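Long-range contact in endo-1,4-beta-xylanase (Bacteroides thetaiotaomicron VPI-5482, PDB 3KST), which probably hydrolyses O-glycosidic bonds in the breakdown of xylan, as a calcium-binding member of glycosyl hydrolase family 43: residues A[217-222]-A[290-295]. Numbering follows the deposited sequence.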
loop_
_atom_site.group_PDB
_atom_site.type_symbol
_atom_site.label_atom_id
_atom_site.label_comp_id
_atom_site.label_asym_id
_atom_site.label_seq_id
_atom_site.Cartn_x
_atom_site.Cartn_y
_atom_site.Cartn_z
ATOM N N VAL A 217 -5.730 3.741 -10.322
ATOM C CA VAL A 217 -5.686 2.359 -9.883
ATOM C C VAL A 217 -6.367 1.415 -10.858
ATOM O O VAL A 217 -7.475 1.692 -11.345
ATOM C CB VAL A 217 -6.369 2.208 -8.512
ATOM C CG1 VAL A 217 -6.373 0.724 -8.037
ATOM C CG2 VAL A 217 -5.682 3.129 -7.466
ATOM N N GLY A 218 -5.743 0.265 -11.097
ATOM C CA GLY A 218 -6.327 -0.787 -11.922
ATOM C C GLY A 218 -5.996 -2.133 -11.314
ATOM O O GLY A 218 -5.286 -2.196 -10.287
ATOM N N TYR A 219 -6.491 -3.203 -11.924
ATOM C CA TYR A 219 -6.109 -4.567 -11.476
ATOM C C TYR A 219 -5.845 -5.551 -12.625
ATOM O O TYR A 219 -6.143 -5.264 -13.795
ATOM C CB TYR A 219 -7.132 -5.157 -10.490
ATOM C CG TYR A 219 -8.426 -5.686 -11.095
ATOM C CD1 TYR A 219 -9.503 -4.839 -11.328
ATOM C CD2 TYR A 219 -8.581 -7.054 -11.411
ATOM C CE1 TYR A 219 -10.715 -5.311 -11.864
ATOM C CE2 TYR A 219 -9.799 -7.538 -11.958
ATOM C CZ TYR A 219 -10.851 -6.660 -12.179
ATOM O OH TYR A 219 -12.034 -7.092 -12.713
ATOM N N ALA A 220 -5.271 -6.686 -12.229
ATOM C CA ALA A 220 -4.985 -7.832 -13.084
ATOM C C ALA A 220 -5.243 -9.087 -12.285
ATOM O O ALA A 220 -5.126 -9.079 -11.055
ATOM C CB ALA A 220 -3.554 -7.824 -13.580
ATOM N N THR A 221 -5.610 -10.154 -12.991
ATOM C CA THR A 221 -5.900 -11.433 -12.367
ATOM C C THR A 221 -4.974 -12.529 -12.851
ATOM O O THR A 221 -4.363 -12.430 -13.916
ATOM C CB THR A 221 -7.367 -11.902 -12.605
ATOM O OG1 THR A 221 -7.632 -12.082 -14.003
ATOM C CG2 THR A 221 -8.351 -10.885 -12.056
ATOM N N SER A 222 -4.938 -13.602 -12.068
ATOM C CA SER A 222 -4.188 -14.802 -12.416
ATOM C C SER A 222 -4.669 -15.983 -11.578
ATOM O O SER A 222 -5.211 -15.797 -10.491
ATOM C CB SER A 222 -2.711 -14.586 -12.131
ATOM O OG SER A 222 -2.538 -14.343 -10.757
ATOM N N GLN A 290 -18.961 -12.640 -9.998
ATOM C CA GLN A 290 -18.389 -12.883 -11.332
ATOM C C GLN A 290 -16.922 -12.390 -11.428
ATOM O O GLN A 290 -16.417 -12.143 -12.527
ATOM C CB GLN A 290 -19.260 -12.224 -12.406
ATOM C CG GLN A 290 -19.206 -12.909 -13.779
ATOM C CD GLN A 290 -19.983 -12.152 -14.839
ATOM O OE1 GLN A 290 -19.953 -10.916 -14.888
ATOM N NE2 GLN A 290 -20.672 -12.887 -15.704
ATOM N N GLY A 291 -16.255 -12.223 -10.284
ATOM C CA GLY A 291 -14.859 -11.827 -10.223
ATOM C C GLY A 291 -14.455 -10.469 -10.767
ATOM O O GLY A 291 -13.360 -10.347 -11.293
ATOM N N VAL A 292 -15.316 -9.459 -10.619
ATOM C CA VAL A 292 -15.029 -8.096 -11.090
ATOM C C VAL A 292 -14.849 -7.189 -9.879
ATOM O O VAL A 292 -15.717 -7.156 -9.004
ATOM C CB VAL A 292 -16.145 -7.509 -11.962
ATOM C CG1 VAL A 292 -15.734 -6.090 -12.469
ATOM C CG2 VAL A 292 -16.438 -8.418 -13.136
ATOM N N VAL A 293 -13.749 -6.437 -9.858
ATOM C CA VAL A 293 -13.435 -5.536 -8.735
ATOM C C VAL A 293 -14.042 -4.146 -8.982
ATOM O O VAL A 293 -14.082 -3.683 -10.130
ATOM C CB VAL A 293 -11.895 -5.411 -8.529
ATOM C CG1 VAL A 293 -11.553 -4.603 -7.274
ATOM C CG2 VAL A 293 -11.251 -6.781 -8.425
ATOM N N THR A 294 -14.522 -3.498 -7.913
ATOM C CA THR A 294 -15.053 -2.127 -7.968
ATOM C C THR A 294 -14.526 -1.311 -6.800
ATOM O O THR A 294 -14.328 -1.830 -5.688
ATOM C CB THR A 294 -16.631 -2.008 -7.939
ATOM O OG1 THR A 294 -17.153 -2.491 -6.695
ATOM C CG2 THR A 294 -17.237 -2.761 -9.083
ATOM N N ILE A 295 -14.209 -0.061 -7.096
ATOM C CA ILE A 295 -13.861 0.942 -6.103
ATOM C C ILE A 295 -14.934 1.990 -6.406
ATOM O O ILE A 295 -15.026 2.469 -7.551
ATOM C CB ILE A 295 -12.449 1.502 -6.281
ATOM C CG1 ILE A 295 -11.405 0.449 -5.928
ATOM C CG2 ILE A 295 -12.238 2.742 -5.377
ATOM C CD1 ILE A 295 -9.976 0.898 -6.339
#
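Tyr219 reaches across from strand 216-222 and lays one face of its ring on Val293. The CG2 methyl of Val293 makes a CH-pi contact over the middle of the ring, 3.6 Å from the Tyr219 centroid and only 6° off the ring normal, while Val293 CB lies nearer one side, 3.5 Å from Tyr219 CE1. The beta-branch suits this place because it sets a compact methyl over the ring centre while CB touches the CE1 side, filling the face without a long, flexible chain. On Tyr219, CG sits between the backbone N and the carbonyl carbon (chi1 77°), an orientation that sends the ring out toward residues 291-293. The ring's edge meets Thr221 CG2 of its own strand, and Tyr232 stacks with it.

The polar link is slight. Val293 N donates to Tyr219 OH over 3.4 Å, nearly straight at 163° but weak for its length, so the phenol offers an acceptor to a strand-end amide. Replacing Tyr219 with an alanine would probably leave this amide without its hydroxyl partner and open a gap over the Val293 methyl.

Two residues along, the apolar contact continues more thinly: Val217 CG1 meets Ile295 CD1 at 4.0 Å, the longer isoleucine spanning a wider separation of the backbones. Tyr264 touches both.

The touching parts run in nearly opposite directions without backbone pairing; side chains and that one weak bond join the sheet of 189-197, 200-207, 216-222 and 230-231 to the neighbouring sheet, where 293-305 pairs with 279-287. Such apolar packing between adjacent sheets is characteristic of the five-bladed beta-propeller, the fold of family 43.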